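Local atomic coordinates of glutamine cyclotransferase (Xanthomonas campestris, PDB entry 3MBR), a protein that probably catalyses the cyclisation of N-terminal glutamine residues of peptides to pyroglutamate, and holds a calcium ion within its five-bladed beta-propeller. Residues A[80-85]-A[104-109]; A[147-152]-A[164-169]; A[202-207]-A[222-227]; A[216-221]-A[231-236]. The protein carries 1 engineered substitution. One frame throughout, in Å; residues are numbered along the deposited sequence.

Contact 1 (A[80-85]-A[104-109])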
loop_
_atom_site.group_PDB
_atom_site.type_symbol
_atom_site.label_atom_id
_atom_site.label_comp_id
_atom_site.label_asym_id
_atom_site.label_seq_id
_atom_site.Cartn_x
_atom_site.Cartn_y
_atom_site.Cartn_z
ATOM N N LEU A 80 -8.209 -1.394 -6.637
ATOM C CA LEU A 80 -8.099 -2.656 -7.373
ATOM C C LEU A 80 -8.889 -3.733 -6.672
ATOM O O LEU A 80 -9.333 -3.558 -5.534
ATOM C CB LEU A 80 -6.634 -3.097 -7.540
ATOM C CG LEU A 80 -5.695 -2.042 -8.079
ATOM C CD1 LEU A 80 -4.251 -2.576 -7.988
ATOM C CD2 LEU A 80 -6.065 -1.708 -9.512
ATOM N N THR A 81 -9.112 -4.850 -7.378
ATOM C CA THR A 81 -9.669 -6.004 -6.706
ATOM C C THR A 81 -8.697 -7.136 -6.836
ATOM O O THR A 81 -7.846 -7.183 -7.767
ATOM C CB THR A 81 -11.008 -6.441 -7.327
ATOM O OG1 THR A 81 -10.821 -6.732 -8.729
ATOM C CG2 THR A 81 -12.118 -5.440 -7.105
ATOM N N TRP A 82 -8.795 -8.088 -5.956
ATOM C CA TRP A 82 -7.803 -9.169 -6.051
ATOM C C TRP A 82 -7.824 -9.988 -7.373
ATOM O O TRP A 82 -6.855 -9.983 -8.215
ATOM C CB TRP A 82 -7.958 -10.022 -4.823
ATOM C CG TRP A 82 -6.959 -11.176 -4.741
ATOM C CD1 TRP A 82 -5.679 -11.254 -5.309
ATOM C CD2 TRP A 82 -7.192 -12.424 -4.090
ATOM N NE1 TRP A 82 -5.124 -12.480 -5.018
ATOM C CE2 TRP A 82 -6.030 -13.214 -4.274
ATOM C CE3 TRP A 82 -8.279 -12.956 -3.369
ATOM C CZ2 TRP A 82 -5.926 -14.511 -3.751
ATOM C CZ3 TRP A 82 -8.179 -14.237 -2.859
ATOM C CH2 TRP A 82 -7.007 -15.006 -3.057
ATOM N N ARG A 83 -8.941 -10.678 -7.594
ATOM C CA ARG A 83 -8.958 -11.622 -8.722
ATOM C C ARG A 83 -10.126 -11.336 -9.651
ATOM O O ARG A 83 -10.445 -12.165 -10.520
ATOM C CB ARG A 83 -8.976 -13.081 -8.201
ATOM C CG ARG A 83 -7.577 -13.554 -7.779
ATOM C CD ARG A 83 -7.544 -14.998 -7.173
ATOM N NE ARG A 83 -6.180 -15.367 -6.722
ATOM C CZ ARG A 83 -5.796 -16.581 -6.318
ATOM N NH1 ARG A 83 -6.660 -17.598 -6.294
ATOM N NH2 ARG A 83 -4.536 -16.775 -5.942
ATOM N N ASN A 84 -10.777 -10.189 -9.482
ATOM C CA ASN A 84 -11.951 -9.880 -10.298
ATOM C C ASN A 84 -11.672 -9.134 -11.594
ATOM O O ASN A 84 -12.624 -8.946 -12.398
ATOM C CB ASN A 84 -13.074 -9.189 -9.499
ATOM C CG ASN A 84 -13.420 -9.925 -8.200
ATOM O OD1 ASN A 84 -13.106 -9.439 -7.090
ATOM N ND2 ASN A 84 -14.024 -11.115 -8.320
ATOM N N HIS A 85 -10.410 -8.715 -11.796
ATOM C CA HIS A 85 -9.932 -8.037 -13.028
ATOM C C HIS A 85 -10.411 -6.583 -13.096
ATOM O O HIS A 85 -10.051 -5.795 -14.017
ATOM C CB HIS A 85 -10.253 -8.908 -14.257
ATOM C CG HIS A 85 -9.614 -10.252 -14.143
ATOM N ND1 HIS A 85 -8.246 -10.407 -14.027
ATOM C CD2 HIS A 85 -10.149 -11.499 -14.056
ATOM C CE1 HIS A 85 -7.964 -11.694 -13.908
ATOM N NE2 HIS A 85 -9.100 -12.375 -13.911
ATOM N N PRO A 104 -5.783 -6.279 -17.165
ATOM C CA PRO A 104 -5.271 -7.641 -17.177
ATOM C C PRO A 104 -4.563 -8.103 -15.876
ATOM O O PRO A 104 -3.858 -7.300 -15.255
ATOM C CB PRO A 104 -4.260 -7.603 -18.336
ATOM C CG PRO A 104 -3.833 -6.223 -18.476
ATOM C CD PRO A 104 -4.920 -5.344 -17.912
ATOM N N GLY A 105 -4.769 -9.366 -15.458
ATOM C CA GLY A 105 -4.065 -9.900 -14.252
ATOM C C GLY A 105 -4.708 -9.600 -12.885
ATOM O O GLY A 105 -5.912 -9.280 -12.807
ATOM N N GLU A 106 -3.897 -9.686 -11.809
ATOM C CA GLU A 106 -4.368 -9.582 -10.445
ATOM C C GLU A 106 -4.054 -8.151 -9.983
ATOM O O GLU A 106 -3.163 -7.527 -10.484
ATOM C CB GLU A 106 -3.619 -10.597 -9.535
ATOM C CG GLU A 106 -4.115 -12.071 -9.722
ATOM C CD GLU A 106 -3.560 -13.061 -8.716
ATOM O OE1 GLU A 106 -2.722 -12.684 -7.819
ATOM O OE2 GLU A 106 -3.955 -14.264 -8.835
ATOM N N GLY A 107 -4.876 -7.626 -9.113
ATOM C CA GLY A 107 -4.626 -6.272 -8.607
ATOM C C GLY A 107 -4.153 -6.443 -7.190
ATOM O O GLY A 107 -4.858 -7.064 -6.330
ATOM N N TRP A 108 -2.939 -5.978 -6.924
ATOM C CA TRP A 108 -2.402 -6.041 -5.569
ATOM C C TRP A 108 -2.348 -4.704 -4.887
ATOM O O TRP A 108 -3.050 -4.538 -3.894
ATOM C CB TRP A 108 -1.008 -6.717 -5.604
ATOM C CG TRP A 108 -1.046 -8.215 -5.830
ATOM C CD1 TRP A 108 -1.816 -8.894 -6.711
ATOM C CD2 TRP A 108 -0.176 -9.159 -5.257
ATOM N NE1 TRP A 108 -1.504 -10.262 -6.675
ATOM C CE2 TRP A 108 -0.509 -10.430 -5.752
ATOM C CE3 TRP A 108 0.838 -9.066 -4.325
ATOM C CZ2 TRP A 108 0.166 -11.604 -5.359
ATOM C CZ3 TRP A 108 1.496 -10.264 -3.898
ATOM C CH2 TRP A 108 1.187 -11.502 -4.457
ATOM N N ALA A 109 -1.579 -3.754 -5.419
ATOM C CA ALA A 109 -1.428 -2.484 -4.706
ATOM C C ALA A 109 -1.293 -1.311 -5.693
ATOM O O ALA A 109 -0.959 -1.514 -6.873
ATOM C CB ALA A 109 -0.316 -2.520 -3.701
HETATM O O HOH W 1 -7.973 -8.614 -10.646
HETATM O O HOH W 2 -2.312 -14.481 -6.105
#
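Glu-106 reaches across to Trp-82 and Arg-83, its side chain running alongside both. Its CB sits 3.5 Å from Trp-82 O, and CG stays near the same carbonyl. The chain is extended beyond CG (chi2 -171°), which carries the carboxylate out between Arg-83 and the indole of Trp-108. There OE1 accepts a nearly straight bond from NE1 of Trp-108, 2.9 Å long, through its anti lone pair; OE2 forms a weak, bent salt bridge with Arg-83 NE at 3.3 Å. The carboxylate stands steeply to the Trp-82 ring, 72° between planes, while Arg-83 NE lies over the rim of one face of that indole. In the backbone, Gly-107 N bonds to Trp-82 O at 3.2 Å and only weakly to Thr-81 O. His-85 ND1 closes the outer end with a 2.9 Å bond to Gly-105 O, and on the buried side Leu-80 CD1 packs 3.6 Å from Ala-109 O. Two neighbouring propeller blades meet here, and Phe-66 packs against the Trp-82 ring. With OE1 held by an indole N-H and a water that also takes Arg-83 NH2, the carboxylate's orientation is probably set mainly by Trp-108, the long NE contact adding attraction more than direction.

Contact 2 (A[147-152]-A[164-169])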
loop_
_atom_site.group_PDB
_atom_site.type_symbol
_atom_site.label_atom_id
_atom_site.label_comp_id
_atom_site.label_asym_id
_atom_site.label_seq_id
_atom_site.Cartn_x
_atom_site.Cartn_y
_atom_site.Cartn_z
ATOM N N ARG A 147 18.309 -9.473 -9.007
ATOM C CA ARG A 147 17.293 -10.522 -8.973
ATOM C C ARG A 147 15.903 -9.851 -9.045
ATOM O O ARG A 147 15.613 -8.920 -8.324
ATOM C CB ARG A 147 17.381 -11.274 -7.614
ATOM C CG ARG A 147 18.760 -11.978 -7.520
ATOM C CD ARG A 147 19.063 -12.500 -6.117
ATOM N NE ARG A 147 18.027 -13.429 -5.586
ATOM C CZ ARG A 147 18.118 -14.011 -4.390
ATOM N NH1 ARG A 147 19.150 -13.738 -3.590
ATOM N NH2 ARG A 147 17.156 -14.846 -3.956
ATOM N N PRO A 148 15.022 -10.318 -9.921
ATOM C CA PRO A 148 13.660 -9.776 -9.957
ATOM C C PRO A 148 12.993 -9.845 -8.606
ATOM O O PRO A 148 13.111 -10.843 -7.917
ATOM C CB PRO A 148 12.924 -10.713 -10.948
ATOM C CG PRO A 148 13.947 -11.379 -11.685
ATOM C CD PRO A 148 15.304 -11.243 -11.042
ATOM N N LEU A 149 12.329 -8.763 -8.233
ATOM C CA LEU A 149 11.613 -8.779 -6.961
ATOM C C LEU A 149 10.086 -8.723 -7.192
ATOM O O LEU A 149 9.575 -7.679 -7.641
ATOM C CB LEU A 149 12.154 -7.585 -6.132
ATOM C CG LEU A 149 11.579 -7.424 -4.742
ATOM C CD1 LEU A 149 12.148 -8.610 -3.900
ATOM C CD2 LEU A 149 12.052 -6.062 -4.193
ATOM N N ASP A 150 9.369 -9.823 -6.881
ATOM C CA ASP A 150 7.906 -9.896 -7.071
ATOM C C ASP A 150 7.200 -10.044 -5.737
ATOM O O ASP A 150 7.847 -9.772 -4.698
ATOM C CB ASP A 150 7.618 -11.057 -8.054
ATOM C CG ASP A 150 7.863 -12.467 -7.462
ATOM O OD1 ASP A 150 7.823 -13.438 -8.297
ATOM O OD2 ASP A 150 8.052 -12.643 -6.199
ATOM N N ASN A 151 5.882 -10.279 -5.725
ATOM C CA ASN A 151 5.121 -10.385 -4.473
ATOM C C ASN A 151 5.249 -9.126 -3.673
ATOM O O ASN A 151 5.346 -9.170 -2.465
ATOM C CB ASN A 151 5.543 -11.610 -3.614
ATOM C CG ASN A 151 4.855 -12.837 -4.038
ATOM O OD1 ASN A 151 3.802 -13.225 -3.463
ATOM N ND2 ASN A 151 5.418 -13.495 -4.998
ATOM N N LEU A 152 4.817 -8.045 -4.286
ATOM C CA LEU A 152 4.827 -6.706 -3.635
ATOM C C LEU A 152 3.437 -6.303 -3.203
ATOM O O LEU A 152 2.555 -6.010 -4.093
ATOM C CB LEU A 152 5.406 -5.720 -4.566
ATOM C CG LEU A 152 6.808 -5.986 -5.073
ATOM C CD1 LEU A 152 7.352 -4.978 -6.076
ATOM C CD2 LEU A 152 7.932 -6.257 -3.981
ATOM N N ALA A 164 7.966 -0.438 -1.447
ATOM C CA ALA A 164 7.133 -1.633 -1.718
ATOM C C ALA A 164 7.354 -2.649 -0.626
ATOM O O ALA A 164 8.506 -3.001 -0.308
ATOM C CB ALA A 164 7.565 -2.256 -3.076
ATOM N N ASN A 165 6.254 -3.109 -0.037
ATOM C CA ASN A 165 6.394 -4.221 0.919
ATOM C C ASN A 165 6.607 -5.550 0.246
ATOM O O ASN A 165 5.918 -5.847 -0.745
ATOM C CB ASN A 165 5.117 -4.344 1.759
ATOM C CG ASN A 165 5.304 -5.227 2.961
ATOM O OD1 ASN A 165 6.126 -4.917 3.840
ATOM N ND2 ASN A 165 4.527 -6.318 3.052
ATOM N N VAL A 166 7.549 -6.345 0.790
ATOM C CA VAL A 166 7.880 -7.682 0.338
ATOM C C VAL A 166 7.485 -8.601 1.585
ATOM O O VAL A 166 8.255 -8.865 2.597
ATOM C CB VAL A 166 9.422 -7.814 0.214
ATOM C CG1 VAL A 166 9.676 -9.073 -0.443
ATOM C CG2 VAL A 166 10.029 -6.637 -0.607
ATOM N N TRP A 167 6.259 -9.007 1.606
ATOM C CA TRP A 167 5.765 -9.726 2.747
ATOM C C TRP A 167 6.463 -10.983 3.033
ATOM O O TRP A 167 6.420 -11.412 4.153
ATOM C CB TRP A 167 4.242 -10.038 2.605
ATOM C CG TRP A 167 3.878 -11.104 1.463
ATOM C CD1 TRP A 167 3.624 -10.884 0.080
ATOM C CD2 TRP A 167 3.677 -12.533 1.682
ATOM N NE1 TRP A 167 3.268 -12.118 -0.538
ATOM C CE2 TRP A 167 3.360 -13.124 0.416
ATOM C CE3 TRP A 167 3.834 -13.372 2.820
ATOM C CZ2 TRP A 167 3.106 -14.487 0.300
ATOM C CZ3 TRP A 167 3.547 -14.771 2.679
ATOM C CH2 TRP A 167 3.227 -15.280 1.478
ATOM N N LEU A 168 7.031 -11.654 2.026
ATOM C CA LEU A 168 7.584 -12.901 2.397
ATOM C C LEU A 168 8.953 -12.736 3.049
ATOM O O LEU A 168 9.442 -13.701 3.659
ATOM C CB LEU A 168 7.520 -13.981 1.324
ATOM C CG LEU A 168 8.177 -13.556 0.121
ATOM C CD1 LEU A 168 9.535 -14.076 0.330
ATOM C CD2 LEU A 168 7.309 -14.281 -1.056
ATOM N N THR A 169 9.502 -11.523 3.011
ATOM C CA THR A 169 10.748 -11.341 3.763
ATOM C C THR A 169 10.589 -10.315 4.910
ATOM O O THR A 169 11.579 -10.137 5.663
ATOM C CB THR A 169 11.913 -10.806 2.897
ATOM O OG1 THR A 169 12.993 -10.475 3.771
ATOM C CG2 THR A 169 11.534 -9.566 2.302
HETATM O O HOH W 3 7.138 -10.778 -0.821
#
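Asn-151 and Trp-167 meet side chain to side chain: the indole NE1 donates to OD1 at 3.2 Å. The bond is bent, 139° at the hydrogen, and OD1 lies 24° out of the ring plane, at the indole edge. Trp-167 CG stands between its backbone N and carbonyl carbon (chi1 69°), which swings the ring to the side of Asn-151. Leu-168 CD2 comes across the asparagine at about a right angle, close to CB and CG. Deeper in, Leu-152 lies alongside Val-166, CD2 to CG2 at 4.0 Å, and its CD1 rests 4.1 Å from Ala-164 CB. Leu-149 meets Val-166 tip to tip, CD2 to CG2 at 4.2 Å. Leu-152 CA also points its hydrogen at Asn-165 O, 3.2 Å away. In the fold, residues 147-152 carry the chain from the end of one propeller blade into the innermost strand of the next, 152-158, whose neighbour is strand 161-166. A water joins the two backbones, donating to Asn-151 O at 2.9 Å and accepting from Leu-168 N. In the second shell Asp-150 OD2 takes the other end of the Asn-151 amide, from ND2 at 3.0 Å and almost straight, with the donor above the carboxylate plane. Further out, Trp-185 backs Leu-149 and Val-166, and Asn-153 OD1 accepts from Asn-165 ND2.

Contact 3 (A[202-207]-A[222-227])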
loop_
_atom_site.group_PDB
_atom_site.type_symbol
_atom_site.label_atom_id
_atom_site.label_comp_id
_atom_site.label_asym_id
_atom_site.label_seq_id
_atom_site.Cartn_x
_atom_site.Cartn_y
_atom_site.Cartn_z
ATOM N N THR A 202 -2.455 -14.048 3.730
ATOM C CA THR A 202 -3.711 -13.723 4.397
ATOM C C THR A 202 -3.588 -13.535 5.899
ATOM O O THR A 202 -4.593 -13.108 6.543
ATOM C CB THR A 202 -4.764 -14.834 4.121
ATOM O OG1 THR A 202 -4.579 -15.944 5.035
ATOM C CG2 THR A 202 -4.766 -15.348 2.645
ATOM N N ASN A 203 -2.418 -13.877 6.493
ATOM C CA ASN A 203 -2.169 -13.889 7.981
ATOM C C ASN A 203 -1.851 -12.428 8.394
ATOM O O ASN A 203 -2.074 -11.564 7.598
ATOM C CB ASN A 203 -1.040 -14.883 8.358
ATOM C CG ASN A 203 -1.530 -16.302 8.364
ATOM O OD1 ASN A 203 -0.815 -17.204 7.941
ATOM N ND2 ASN A 203 -2.782 -16.533 8.843
ATOM N N ASP A 204 -1.204 -12.164 9.553
ATOM C CA ASP A 204 -1.090 -10.735 9.983
ATOM C C ASP A 204 0.120 -9.979 9.385
ATOM O O ASP A 204 1.041 -9.495 10.134
ATOM C CB ASP A 204 -1.134 -10.653 11.549
ATOM C CG ASP A 204 -2.422 -11.227 12.170
ATOM O OD1 ASP A 204 -2.558 -11.176 13.448
ATOM O OD2 ASP A 204 -3.303 -11.755 11.431
ATOM N N VAL A 205 0.169 -9.952 8.044
ATOM C CA VAL A 205 1.296 -9.405 7.329
ATOM C C VAL A 205 1.159 -7.895 7.319
ATOM O O VAL A 205 0.031 -7.310 7.361
ATOM C CB VAL A 205 1.386 -9.861 5.870
ATOM C CG1 VAL A 205 1.863 -11.352 5.757
ATOM C CG2 VAL A 205 0.101 -9.649 5.128
ATOM N N LEU A 206 2.303 -7.200 7.210
ATOM C CA LEU A 206 2.314 -5.749 6.896
ATOM C C LEU A 206 1.607 -5.583 5.565
ATOM O O LEU A 206 1.857 -6.372 4.612
ATOM C CB LEU A 206 3.786 -5.254 6.841
ATOM C CG LEU A 206 3.969 -3.710 6.936
ATOM C CD1 LEU A 206 5.371 -3.327 7.434
ATOM C CD2 LEU A 206 3.738 -2.963 5.648
ATOM N N ASN A 207 0.730 -4.615 5.472
ATOM C CA ASN A 207 -0.025 -4.492 4.230
ATOM C C ASN A 207 -0.467 -3.069 4.005
ATOM O O ASN A 207 -1.255 -2.800 3.092
ATOM C CB ASN A 207 -1.213 -5.457 4.214
ATOM C CG ASN A 207 -1.477 -6.000 2.895
ATOM O OD1 ASN A 207 -1.728 -7.206 2.852
ATOM N ND2 ASN A 207 -1.600 -5.178 1.879
ATOM N N GLY A 222 -0.818 -3.471 9.372
ATOM C CA GLY A 222 -1.058 -4.712 8.640
ATOM C C GLY A 222 -2.286 -5.420 9.136
ATOM O O GLY A 222 -3.048 -4.881 10.002
ATOM N N LYS A 223 -2.543 -6.576 8.530
ATOM C CA LYS A 223 -3.798 -7.273 8.735
ATOM C C LYS A 223 -3.964 -7.633 10.177
ATOM O O LYS A 223 -3.153 -8.334 10.775
ATOM C CB LYS A 223 -3.852 -8.563 7.899
ATOM C CG LYS A 223 -3.780 -8.248 6.379
ATOM C CD LYS A 223 -4.104 -9.551 5.585
ATOM C CE LYS A 223 -3.994 -9.305 4.107
ATOM N NZ LYS A 223 -4.955 -8.468 3.560
ATOM N N ARG A 224 -5.054 -7.108 10.827
ATOM C CA ARG A 224 -5.376 -7.438 12.215
ATOM C C ARG A 224 -4.315 -6.923 13.223
ATOM O O ARG A 224 -4.327 -7.296 14.398
ATOM C CB ARG A 224 -5.621 -8.934 12.456
ATOM C CG ARG A 224 -6.773 -9.385 11.518
ATOM C CD ARG A 224 -7.490 -10.526 12.012
ATOM N NE ARG A 224 -6.697 -11.684 11.889
ATOM C CZ ARG A 224 -6.976 -12.781 12.616
ATOM N NH1 ARG A 224 -8.052 -12.810 13.512
ATOM N NH2 ARG A 224 -6.228 -13.886 12.490
ATOM N N TRP A 225 -3.444 -6.021 12.758
ATOM C CA TRP A 225 -2.444 -5.480 13.713
ATOM C C TRP A 225 -3.174 -4.654 14.795
ATOM O O TRP A 225 -4.112 -3.912 14.497
ATOM C CB TRP A 225 -1.441 -4.578 13.048
ATOM C CG TRP A 225 -0.401 -5.316 12.250
ATOM C CD1 TRP A 225 -0.492 -6.548 11.651
ATOM C CD2 TRP A 225 0.877 -4.786 11.885
ATOM N NE1 TRP A 225 0.673 -6.810 10.945
ATOM C CE2 TRP A 225 1.519 -5.755 11.082
ATOM C CE3 TRP A 225 1.524 -3.571 12.127
ATOM C CZ2 TRP A 225 2.807 -5.543 10.496
ATOM C CZ3 TRP A 225 2.805 -3.349 11.579
ATOM C CH2 TRP A 225 3.425 -4.302 10.791
ATOM N N PRO A 226 -2.675 -4.692 16.044
ATOM C CA PRO A 226 -3.320 -3.914 17.124
ATOM C C PRO A 226 -2.869 -2.458 17.084
ATOM O O PRO A 226 -3.500 -1.609 17.757
ATOM C CB PRO A 226 -2.841 -4.587 18.418
ATOM C CG PRO A 226 -1.487 -5.138 18.011
ATOM C CD PRO A 226 -1.665 -5.610 16.573
ATOM N N MET A 227 -1.853 -2.135 16.296
ATOM C CA MET A 227 -1.286 -0.803 16.233
ATOM C C MET A 227 -0.912 -0.447 14.814
ATOM O O MET A 227 -0.735 -1.288 13.949
ATOM C CB MET A 227 0.001 -0.712 17.078
ATOM C CG MET A 227 -0.268 -0.893 18.608
ATOM S SD MET A 227 1.125 -0.729 19.649
ATOM C CE MET A 227 1.694 -2.456 19.657
HETATM O O HOH W 4 -3.549 -14.437 11.130
HETATM O O HOH W 5 -2.217 -9.012 15.245
#
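Asp-204 OD2 is approached by Arg-224 NE and by a water. The water donates to it at 2.7 Å and accepts from Arg-224 NH2 and Asn-203 ND2, whereas the direct salt bridge from NE is weak at 3.4 Å, with carboxylate and guanidinium planes 88° apart. A second water links OD1 to Arg-224 O. Two shorter direct bonds end on backbone carbonyls: the indole NE1 of Trp-225 reaches Asp-204 O at 2.8 Å, from well above the carbonyl plane, and backbone Lys-223 N reaches Val-205 O at 2.9 Å. The acceptors belong to an inverse gamma turn centred on Asp-204, the donors to the type II turn Gly-222 to Trp-225. The indole continues past its nitrogen to put CZ2 3.8 Å from Leu-206 CB. Lys-223 runs extended past the carbonyls of Thr-202 and Asn-203, then bends at chi4 (-68°), with CE 3.3 Å from Asn-207 OD1 and NZ in a salt bridge with Glu-24. The two loops meet at one end of strands 206-212 and 217-222, the inner pair of their blade. Two neutral N-H donors thus join the turns, Glu-24 meets the buried lysine charge, and the Asp-204 and Arg-224 pair probably interacts partly through water.

Contact 4 (A[216-221]-A[231-236])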
loop_
_atom_site.group_PDB
_atom_site.type_symbol
_atom_site.label_atom_id
_atom_site.label_comp_id
_atom_site.label_asym_id
_atom_site.label_seq_id
_atom_site.Cartn_x
_atom_site.Cartn_y
_atom_site.Cartn_z
ATOM N N ASP A 216 5.883 14.969 6.509
ATOM C CA ASP A 216 6.921 13.951 6.357
ATOM C C ASP A 216 6.751 12.870 7.401
ATOM O O ASP A 216 7.701 12.579 8.127
ATOM C CB ASP A 216 8.324 14.629 6.448
ATOM C CG ASP A 216 9.498 13.657 6.132
ATOM O OD1 ASP A 216 9.312 12.565 5.524
ATOM O OD2 ASP A 216 10.622 14.045 6.521
ATOM N N ARG A 217 5.569 12.272 7.451
ATOM C CA ARG A 217 5.330 11.155 8.390
ATOM C C ARG A 217 5.048 9.895 7.590
ATOM O O ARG A 217 4.121 9.904 6.737
ATOM C CB ARG A 217 4.134 11.465 9.312
ATOM C CG ARG A 217 4.308 12.773 10.119
ATOM C CD ARG A 217 3.224 12.937 11.149
ATOM N NE ARG A 217 1.929 13.124 10.524
ATOM C CZ ARG A 217 0.769 13.103 11.185
ATOM N NH1 ARG A 217 0.762 12.962 12.545
ATOM N NH2 ARG A 217 -0.350 13.293 10.531
ATOM N N LEU A 218 5.689 8.804 7.968
ATOM C CA LEU A 218 5.525 7.518 7.310
ATOM C C LEU A 218 4.805 6.586 8.271
ATOM O O LEU A 218 5.283 6.409 9.412
ATOM C CB LEU A 218 6.903 6.983 6.929
ATOM C CG LEU A 218 6.840 5.666 6.141
ATOM C CD1 LEU A 218 6.084 5.809 4.867
ATOM C CD2 LEU A 218 8.303 5.198 5.862
ATOM N N PHE A 219 3.676 5.967 7.862
ATOM C CA PHE A 219 2.927 5.081 8.735
ATOM C C PHE A 219 2.884 3.663 8.137
ATOM O O PHE A 219 2.740 3.496 6.919
ATOM C CB PHE A 219 1.468 5.576 8.789
ATOM C CG PHE A 219 1.340 6.990 9.334
ATOM C CD1 PHE A 219 1.558 7.282 10.686
ATOM C CD2 PHE A 219 1.002 8.016 8.469
ATOM C CE1 PHE A 219 1.391 8.588 11.150
ATOM C CE2 PHE A 219 0.865 9.288 8.934
ATOM C CZ PHE A 219 1.067 9.578 10.261
ATOM N N VAL A 220 2.924 2.658 9.014
ATOM C CA VAL A 220 2.783 1.295 8.569
ATOM C C VAL A 220 1.796 0.517 9.458
ATOM O O VAL A 220 1.774 0.731 10.700
ATOM C CB VAL A 220 4.143 0.523 8.508
ATOM C CG1 VAL A 220 5.095 1.192 7.562
ATOM C CG2 VAL A 220 4.816 0.429 9.828
ATOM N N THR A 221 1.009 -0.355 8.877
ATOM C CA THR A 221 0.212 -1.277 9.671
ATOM C C THR A 221 -0.050 -2.526 8.847
ATOM O O THR A 221 0.526 -2.692 7.756
ATOM C CB THR A 221 -1.107 -0.644 10.154
ATOM O OG1 THR A 221 -1.671 -1.472 11.202
ATOM C CG2 THR A 221 -2.153 -0.405 9.077
ATOM N N ILE A 231 6.919 5.760 11.676
ATOM C CA ILE A 231 8.355 5.413 11.711
ATOM C C ILE A 231 9.170 6.491 10.952
ATOM O O ILE A 231 8.678 7.076 9.999
ATOM C CB ILE A 231 8.589 4.036 11.127
ATOM C CG1 ILE A 231 8.246 3.964 9.674
ATOM C CG2 ILE A 231 7.885 2.909 11.909
ATOM C CD1 ILE A 231 8.719 2.636 9.028
ATOM N N ARG A 232 10.379 6.721 11.453
ATOM C CA ARG A 232 11.258 7.657 10.787
ATOM C C ARG A 232 12.481 6.864 10.266
ATOM O O ARG A 232 13.107 6.156 11.049
ATOM C CB ARG A 232 11.672 8.764 11.775
ATOM C CG ARG A 232 12.364 10.013 11.077
ATOM C CD ARG A 232 11.217 10.998 10.709
ATOM N NE ARG A 232 10.606 11.659 11.879
ATOM C CZ ARG A 232 9.276 11.733 12.252
ATOM N NH1 ARG A 232 8.116 11.164 11.573
ATOM N NH2 ARG A 232 9.176 12.471 13.403
ATOM N N LEU A 233 12.783 6.906 8.973
ATOM C CA LEU A 233 13.926 6.178 8.414
ATOM C C LEU A 233 15.238 6.877 8.769
ATOM O O LEU A 233 15.310 8.127 8.762
ATOM C CB LEU A 233 13.841 6.101 6.910
ATOM C CG LEU A 233 12.521 5.420 6.406
ATOM C CD1 LEU A 233 12.625 5.183 4.906
ATOM C CD2 LEU A 233 12.264 4.062 7.151
ATOM N N THR A 234 16.268 6.106 9.127
ATOM C CA THR A 234 17.588 6.693 9.438
ATOM C C THR A 234 18.351 6.906 8.155
ATOM O O THR A 234 18.463 6.002 7.395
ATOM C CB THR A 234 18.345 5.672 10.310
ATOM O OG1 THR A 234 17.545 5.452 11.478
ATOM C CG2 THR A 234 19.796 6.151 10.692
ATOM N N PRO A 235 18.931 8.104 7.920
ATOM C CA PRO A 235 19.661 8.332 6.646
ATOM C C PRO A 235 20.737 7.244 6.473
ATOM O O PRO A 235 21.389 6.878 7.465
ATOM C CB PRO A 235 20.316 9.720 6.882
ATOM C CG PRO A 235 19.263 10.414 7.818
ATOM C CD PRO A 235 18.853 9.337 8.744
ATOM N N LEU A 236 20.945 6.755 5.246
ATOM C CA LEU A 236 22.010 5.798 5.002
ATOM C C LEU A 236 23.270 6.581 4.729
ATOM O O LEU A 236 23.171 7.640 4.120
ATOM C CB LEU A 236 21.715 5.129 3.699
ATOM C CG LEU A 236 21.633 3.629 3.612
ATOM C CD1 LEU A 236 21.244 2.936 4.802
ATOM C CD2 LEU A 236 20.703 3.485 2.521
HETATM O O HOH W 6 8.179 9.515 9.371
#
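Leu-218 and Ile-231 join two strands that splay apart: the N-to-C directions of segments 217-221 and 231-233 make 120°, well short of the antiparallel 180°. One direct backbone bond links them, Ile-231 N to Leu-218 O, 2.9 Å, close to straight and nearly along the C=O axis. In place of the reciprocal bond a water stands between the strands, accepting from Leu-218 N at 2.9 Å and donating to Ile-231 O at 2.6 Å. The same water takes Arg-232 NH1 at 2.8 Å, in the guanidinium plane. Arg-232 bends at chi2 and chi3, folding its tip back toward the Asp-216 carbonyl; NH1 also has a salt bridge to Glu-230. A G1 beta bulge at Asp-216 and Arg-217 faces Asp-212, which also pairs with Arg-217 NE. The apolar contacts are made by Leu-218 and Ile-231, with Val-220 and Leu-233 beside them. Ile-231 CG1 stands between backbone N and carbonyl carbon (chi1 65°), leaning toward Leu-218, whose CD2 is 4.0 Å from it. CD1 extends further to Val-220 CG1 at 4.2 Å, the two side chains crossing at about a right angle, while Leu-218 CD2 also touches Leu-233 CG at 4.3 Å. Leu-218 packs against Ile-209, a calcium ligand. This is the splayed end of a beta hairpin in a blade whose outermost strand, 9-16, comes from the N terminus, the ring closure familiar in beta-propellers.

Overall arrangement
From the N terminus, contact 1 closes first: it spans the last strands of blade 67-102 and ties residues 80-85 to the linker entering the next blade. Contact 2 follows in series, closing a shorter loop where the chain passes from strand 147-148 into blade 152-187. The two touch through Trp-108, which packs on Asn-151, Leu-152 and Trp-167. Contacts 3 and 4 come last and cross, their segments alternating along strands 206-212, 217-222 and 227-233 of the closing blade; the backbone of Asn-207 meets Thr-221 between them. Contact 2 reaches contact 3 through Asn-165 and Trp-167. Contacts 1 and 4 lie on opposite sides of the chain's centre, about 28 Å apart between centres.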